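Local coordinates for protein uncharacterized esterase YxiM (Bacillus subtilis, PDB 2O14) that is an uncharacterized member of the GDSL lipolytic enzyme family that probably hydrolyses ester bonds, at residues A[210-215]-A[240-245]; A[249-254]-A[298-303]. All blocks are in the same frame, centred on the assembly; numbering follows the deposited sequence.

Contact 1. Residues A[210-215]-A[240-245]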
loop_
_atom_site.group_PDB
_atom_site.type_symbol
_atom_site.label_atom_id
_atom_site.label_comp_id
_atom_site.label_asym_id
_atom_site.label_seq_id
_atom_site.Cartn_x
_atom_site.Cartn_y
_atom_site.Cartn_z
ATOM N N GLN A 210 3.744 11.435 0.286
ATOM C CA GLN A 210 2.334 11.804 0.381
ATOM C C GLN A 210 1.976 12.664 1.592
ATOM O O GLN A 210 2.611 12.590 2.650
ATOM C CB GLN A 210 1.456 10.548 0.373
ATOM C CG GLN A 210 -0.033 10.843 0.177
ATOM C CD GLN A 210 -0.309 11.582 -1.120
ATOM O OE1 GLN A 210 -0.759 10.995 -2.114
ATOM N NE2 GLN A 210 -0.018 12.875 -1.126
ATOM N N ILE A 211 0.952 13.490 1.405
ATOM C CA ILE A 211 0.434 14.382 2.437
ATOM C C ILE A 211 -1.044 14.023 2.604
ATOM O O ILE A 211 -1.579 13.230 1.830
ATOM C CB ILE A 211 0.552 15.865 2.000
ATOM C CG1 ILE A 211 -0.174 16.070 0.669
ATOM C CG2 ILE A 211 2.031 16.262 1.851
ATOM C CD1 ILE A 211 -0.186 17.519 0.189
ATOM N N ALA A 212 -1.705 14.609 3.597
ATOM C CA ALA A 212 -3.117 14.328 3.845
ATOM C C ALA A 212 -4.031 14.667 2.665
ATOM O O ALA A 212 -4.888 13.866 2.283
ATOM C CB ALA A 212 -3.590 15.085 5.094
ATOM N N ARG A 213 -3.861 15.860 2.099
ATOM C CA ARG A 213 -4.699 16.293 0.982
ATOM C C ARG A 213 -4.623 15.293 -0.170
ATOM O O ARG A 213 -5.651 14.871 -0.697
ATOM C CB ARG A 213 -4.260 17.678 0.491
ATOM C CG ARG A 213 -5.232 18.342 -0.473
ATOM C CD ARG A 213 -4.562 19.491 -1.197
ATOM N NE ARG A 213 -4.126 20.563 -0.304
ATOM C CZ ARG A 213 -2.922 21.130 -0.354
ATOM N NH1 ARG A 213 -2.608 22.112 0.482
ATOM N NH2 ARG A 213 -2.017 20.697 -1.224
ATOM N N GLY A 214 -3.404 14.921 -0.548
ATOM C CA GLY A 214 -3.212 13.974 -1.634
ATOM C C GLY A 214 -3.785 12.593 -1.352
ATOM O O GLY A 214 -4.432 11.997 -2.208
ATOM N N PHE A 215 -3.544 12.075 -0.156
ATOM C CA PHE A 215 -4.053 10.764 0.205
ATOM C C PHE A 215 -5.572 10.773 0.078
ATOM O O PHE A 215 -6.176 9.814 -0.398
ATOM C CB PHE A 215 -3.641 10.417 1.642
ATOM C CG PHE A 215 -3.815 8.966 1.987
ATOM C CD1 PHE A 215 -5.058 8.466 2.361
ATOM C CD2 PHE A 215 -2.740 8.083 1.885
ATOM C CE1 PHE A 215 -5.229 7.101 2.624
ATOM C CE2 PHE A 215 -2.900 6.725 2.144
ATOM C CZ PHE A 215 -4.146 6.231 2.513
ATOM N N ILE A 240 4.561 14.281 8.061
ATOM C CA ILE A 240 5.941 14.579 7.721
ATOM C C ILE A 240 6.035 15.522 6.524
ATOM O O ILE A 240 6.531 16.646 6.643
ATOM C CB ILE A 240 6.730 13.280 7.428
ATOM C CG1 ILE A 240 6.763 12.403 8.682
ATOM C CG2 ILE A 240 8.154 13.613 6.989
ATOM C CD1 ILE A 240 7.487 11.081 8.485
ATOM N N ASN A 241 5.544 15.069 5.375
ATOM C CA ASN A 241 5.582 15.864 4.150
ATOM C C ASN A 241 4.630 17.051 4.215
ATOM O O ASN A 241 4.822 18.062 3.533
ATOM C CB ASN A 241 5.232 14.970 2.955
ATOM C CG ASN A 241 6.223 13.830 2.780
ATOM O OD1 ASN A 241 7.303 14.011 2.215
ATOM N ND2 ASN A 241 5.868 12.655 3.286
ATOM N N ASP A 242 3.606 16.926 5.049
ATOM C CA ASP A 242 2.619 17.978 5.204
ATOM C C ASP A 242 3.213 19.299 5.689
ATOM O O ASP A 242 2.661 20.368 5.413
ATOM C CB ASP A 242 1.527 17.512 6.167
ATOM C CG ASP A 242 0.879 16.214 5.720
ATOM O OD1 ASP A 242 1.550 15.163 5.761
ATOM O OD2 ASP A 242 -0.298 16.248 5.311
ATOM N N THR A 243 4.336 19.232 6.401
ATOM C CA THR A 243 4.970 20.437 6.924
ATOM C C THR A 243 5.826 21.165 5.891
ATOM O O THR A 243 6.255 22.299 6.122
ATOM C CB THR A 243 5.844 20.131 8.166
ATOM O OG1 THR A 243 6.868 19.190 7.816
ATOM C CG2 THR A 243 4.989 19.560 9.292
ATOM N N ASN A 244 6.080 20.515 4.760
ATOM C CA ASN A 244 6.866 21.124 3.691
ATOM C C ASN A 244 6.029 22.263 3.095
ATOM O O ASN A 244 4.893 22.051 2.670
ATOM C CB ASN A 244 7.172 20.089 2.608
ATOM C CG ASN A 244 8.197 20.579 1.595
ATOM O OD1 ASN A 244 8.225 21.757 1.226
ATOM N ND2 ASN A 244 9.039 19.664 1.129
ATOM N N PRO A 245 6.584 23.483 3.056
ATOM C CA PRO A 245 5.908 24.672 2.520
ATOM C C PRO A 245 5.406 24.571 1.077
ATOM O O PRO A 245 4.385 25.167 0.738
ATOM C CB PRO A 245 6.966 25.773 2.663
ATOM C CG PRO A 245 7.801 25.306 3.814
ATOM C CD PRO A 245 7.928 23.827 3.552
HETATM O O HOH W 1 3.708 12.824 5.543
#
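Asp242 reaches across to the start of helix 212-217 and takes the N-H of Ala212 on its OD2. That bond, from Ala212 N to Asp242 OD2, is short at 2.8 Å and almost straight, 174° at the hydrogen; it meets the syn side of the oxygen, 18° out of the carboxylate plane. Ile211 holds the N-cap position, and its hydrocarbon side chain has no atom that could accept a hydrogen bond from the first turn, so an aspartate from the other segment serves the helix start instead; any negative charge on it would suit this end, although Glu249 stands close by.

Ile211 contributes apolar contact. Its CG1 lies between the backbone N and the carbonyl carbon (chi1 56°), which leads the CD1 end away from Asn241 and leaves the CG2 branch to face that residue. Ile211 CG2 packs 3.6 Å from Asn241 CB, the two side chains running obliquely past each other, while Ile211 CB sits 3.4 Å from Asp242 OD2, giving the carboxylate an aliphatic flank. The Asn241 amide reaches the backbone one residue earlier: ND2 makes a weak hydrogen bond of 3.3 Å to Gln210 O. Water 1 accepts from Asn241 N at 2.9 Å and lies 3.1 Å from Gln210 O, to which it may donate.

Gly239, Ile240, Asn241 and Asp242 spell the GxND motif of SGNH hydrolases, whose asparagine commonly contributes to the oxyanion hole. Consistent with this, the Asn241 side chain lies about 5 Å from that of Ser171, the nucleophile by similarity. The contact thus joins the loop leaving strand 233-237 of the parallel sheet to helix 212-217, and Phe254 and Val257 of helix 251-266 pack against Ala212 beside it.

Contact 2. Residues A[249-254]-A[298-303]; sequences ESEAEF and RASILA
Glu251 and Ser300 join the beginnings of two helices, 251-266 and 298-307, in the alpha/beta fold of the SGNH hydrolases. Helix 251-266 is the connection between the neighbouring parallel strands 233-237 and 271-275, and helix 298-307 that between 271-275 and 311-313. The polar link is one bond: Ser300 OG donates to Glu251 OE2 at 2.7 Å, using the anti lone pair, on the side away from the other carboxylate oxygen. Glu251 gets there because CG is anti to the backbone N (chi1 -168°) and the chain beyond is extended, long enough to span the gap between helices; Glu251 CG itself comes within 3.0 Å of Ser300 OG. With an alanine here the Ser300 hydroxyl would probably lose this acceptor, and the two helix starts their one polar link.

One helical turn on, Phe254 points its ring edge at the second helix. Ser300 CB is 4.0 Å from Phe254 CE2, and Ile301 CG1 is 3.9 Å from Phe254 CZ, both near the ring plane. A small serine suits a place where a ring edge and a carboxylate arrive together, whereas isoleucine, buried, offers an apolar CG1 to the ring edge.

Tyr297, just before the second helix, touches Glu251, meets the Phe254 ring with the planes at about 45°, and its hydroxyl is hydrogen-bonded to the Glu249 carbonyl. The helix start bearing Glu251 is set by Ser250 at the N-cap, whose OG accepts from Glu253 N at 3.0 Å and 164°.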
loop_
_atom_site.group_PDB
_atom_site.type_symbol
_atom_site.label_atom_id
_atom_site.label_comp_id
_atom_site.label_asym_id
_atom_site.label_seq_id
_atom_site.Cartn_x
_atom_site.Cartn_y
_atom_site.Cartn_z
ATOM N N GLU A 249 0.107 23.520 2.674
ATOM C CA GLU A 249 -0.932 22.888 3.479
ATOM C C GLU A 249 -0.691 23.225 4.944
ATOM O O GLU A 249 0.113 22.574 5.613
ATOM C CB GLU A 249 -0.914 21.368 3.287
ATOM C CG GLU A 249 -1.930 20.644 4.157
ATOM C CD GLU A 249 -1.752 19.137 4.150
ATOM O OE1 GLU A 249 -2.315 18.462 3.262
ATOM O OE2 GLU A 249 -1.035 18.630 5.034
ATOM N N SER A 250 -1.388 24.250 5.432
ATOM C CA SER A 250 -1.242 24.698 6.811
ATOM C C SER A 250 -1.635 23.599 7.779
ATOM O O SER A 250 -2.259 22.606 7.391
ATOM C CB SER A 250 -2.121 25.921 7.074
ATOM O OG SER A 250 -3.489 25.548 7.148
ATOM N N GLU A 251 -1.271 23.779 9.044
ATOM C CA GLU A 251 -1.617 22.793 10.054
ATOM C C GLU A 251 -3.136 22.742 10.136
ATOM O O GLU A 251 -3.727 21.684 10.338
ATOM C CB GLU A 251 -1.025 23.177 11.414
ATOM C CG GLU A 251 -1.106 22.048 12.434
ATOM C CD GLU A 251 -0.326 22.333 13.703
ATOM O OE1 GLU A 251 0.658 23.104 13.644
ATOM O OE2 GLU A 251 -0.687 21.766 14.755
ATOM N N ALA A 252 -3.765 23.898 9.961
ATOM C CA ALA A 252 -5.218 23.977 10.001
ATOM C C ALA A 252 -5.827 23.126 8.885
ATOM O O ALA A 252 -6.747 22.345 9.130
ATOM C CB ALA A 252 -5.667 25.427 9.863
ATOM N N GLU A 253 -5.316 23.272 7.661
ATOM C CA GLU A 253 -5.851 22.494 6.545
ATOM C C GLU A 253 -5.600 21.020 6.826
ATOM O O GLU A 253 -6.485 20.181 6.668
ATOM C CB GLU A 253 -5.179 22.876 5.221
ATOM C CG GLU A 253 -6.012 22.491 3.995
ATOM C CD GLU A 253 -5.214 22.459 2.696
ATOM O OE1 GLU A 253 -4.336 23.330 2.506
ATOM O OE2 GLU A 253 -5.480 21.563 1.858
ATOM N N PHE A 254 -4.380 20.715 7.242
ATOM C CA PHE A 254 -3.996 19.350 7.564
ATOM C C PHE A 254 -5.028 18.725 8.496
ATOM O O PHE A 254 -5.560 17.647 8.226
ATOM C CB PHE A 254 -2.625 19.354 8.238
ATOM C CG PHE A 254 -2.272 18.058 8.894
ATOM C CD1 PHE A 254 -1.882 16.959 8.131
ATOM C CD2 PHE A 254 -2.323 17.934 10.283
ATOM C CE1 PHE A 254 -1.545 15.750 8.739
ATOM C CE2 PHE A 254 -1.988 16.728 10.907
ATOM C CZ PHE A 254 -1.597 15.632 10.133
ATOM N N ARG A 298 2.411 17.065 14.984
ATOM C CA ARG A 298 2.001 16.156 16.055
ATOM C C ARG A 298 0.866 16.707 16.908
ATOM O O ARG A 298 -0.044 15.974 17.293
ATOM C CB ARG A 298 3.195 15.821 16.956
ATOM C CG ARG A 298 2.834 15.005 18.194
ATOM C CD ARG A 298 4.053 14.319 18.791
ATOM N NE ARG A 298 3.730 13.614 20.031
ATOM C CZ ARG A 298 3.575 14.206 21.210
ATOM N NH1 ARG A 298 3.719 15.518 21.321
ATOM N NH2 ARG A 298 3.262 13.487 22.276
ATOM N N ALA A 299 0.923 18.001 17.203
ATOM C CA ALA A 299 -0.096 18.642 18.026
ATOM C C ALA A 299 -1.516 18.408 17.497
ATOM O O ALA A 299 -2.431 18.099 18.265
ATOM C CB ALA A 299 0.191 20.142 18.124
ATOM N N SER A 300 -1.692 18.550 16.186
ATOM C CA SER A 300 -2.997 18.362 15.558
ATOM C C SER A 300 -3.453 16.915 15.577
ATOM O O SER A 300 -4.647 16.635 15.692
ATOM C CB SER A 300 -2.970 18.861 14.111
ATOM O OG SER A 300 -2.802 20.266 14.072
ATOM N N ILE A 301 -2.503 15.996 15.449
ATOM C CA ILE A 301 -2.823 14.575 15.462
ATOM C C ILE A 301 -3.364 14.174 16.840
ATOM O O ILE A 301 -4.326 13.411 16.937
ATOM C CB ILE A 301 -1.576 13.724 15.119
ATOM C CG1 ILE A 301 -1.064 14.102 13.727
ATOM C CG2 ILE A 301 -1.923 12.243 15.147
ATOM C CD1 ILE A 301 0.226 13.418 13.336
ATOM N N LEU A 302 -2.754 14.695 17.902
ATOM C CA LEU A 302 -3.206 14.380 19.259
ATOM C C LEU A 302 -4.623 14.917 19.455
ATOM O O LEU A 302 -5.504 14.217 19.953
ATOM C CB LEU A 302 -2.272 15.009 20.298
ATOM C CG LEU A 302 -0.793 14.615 20.226
ATOM C CD1 LEU A 302 0.003 15.453 21.212
ATOM C CD2 LEU A 302 -0.632 13.132 20.525
ATOM N N ALA A 303 -4.833 16.165 19.050
ATOM C CA ALA A 303 -6.136 16.803 19.178
ATOM C C ALA A 303 -7.223 16.036 18.424
ATOM O O ALA A 303 -8.312 15.804 18.955
ATOM C CB ALA A 303 -6.059 18.236 18.669
#

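Contact 1 comes first along the chain and is complete before contact 2 begins; their centres lie 11 Å apart within the GDSL hydrolase domain. One loop joins them: leaving strand 233-237, it supplies residues 240-245 and then runs into helix 251-266. A salt bridge of 2.7 Å from Arg213 NE to Glu253 OE2 ties helix 212-217 of contact 1 to the first turn of helix 251-266 in contact 2. Asp242 OD2 and Glu249 OE2 approach to 2.5 Å, which would be consistent with a shared proton if the model is accurate here. Contact 1, with Asn241 near Ser171, borders the probable active site, whereas contact 2 lies farther out, where helices 251-266 and 298-307 pack together beside the parallel strands.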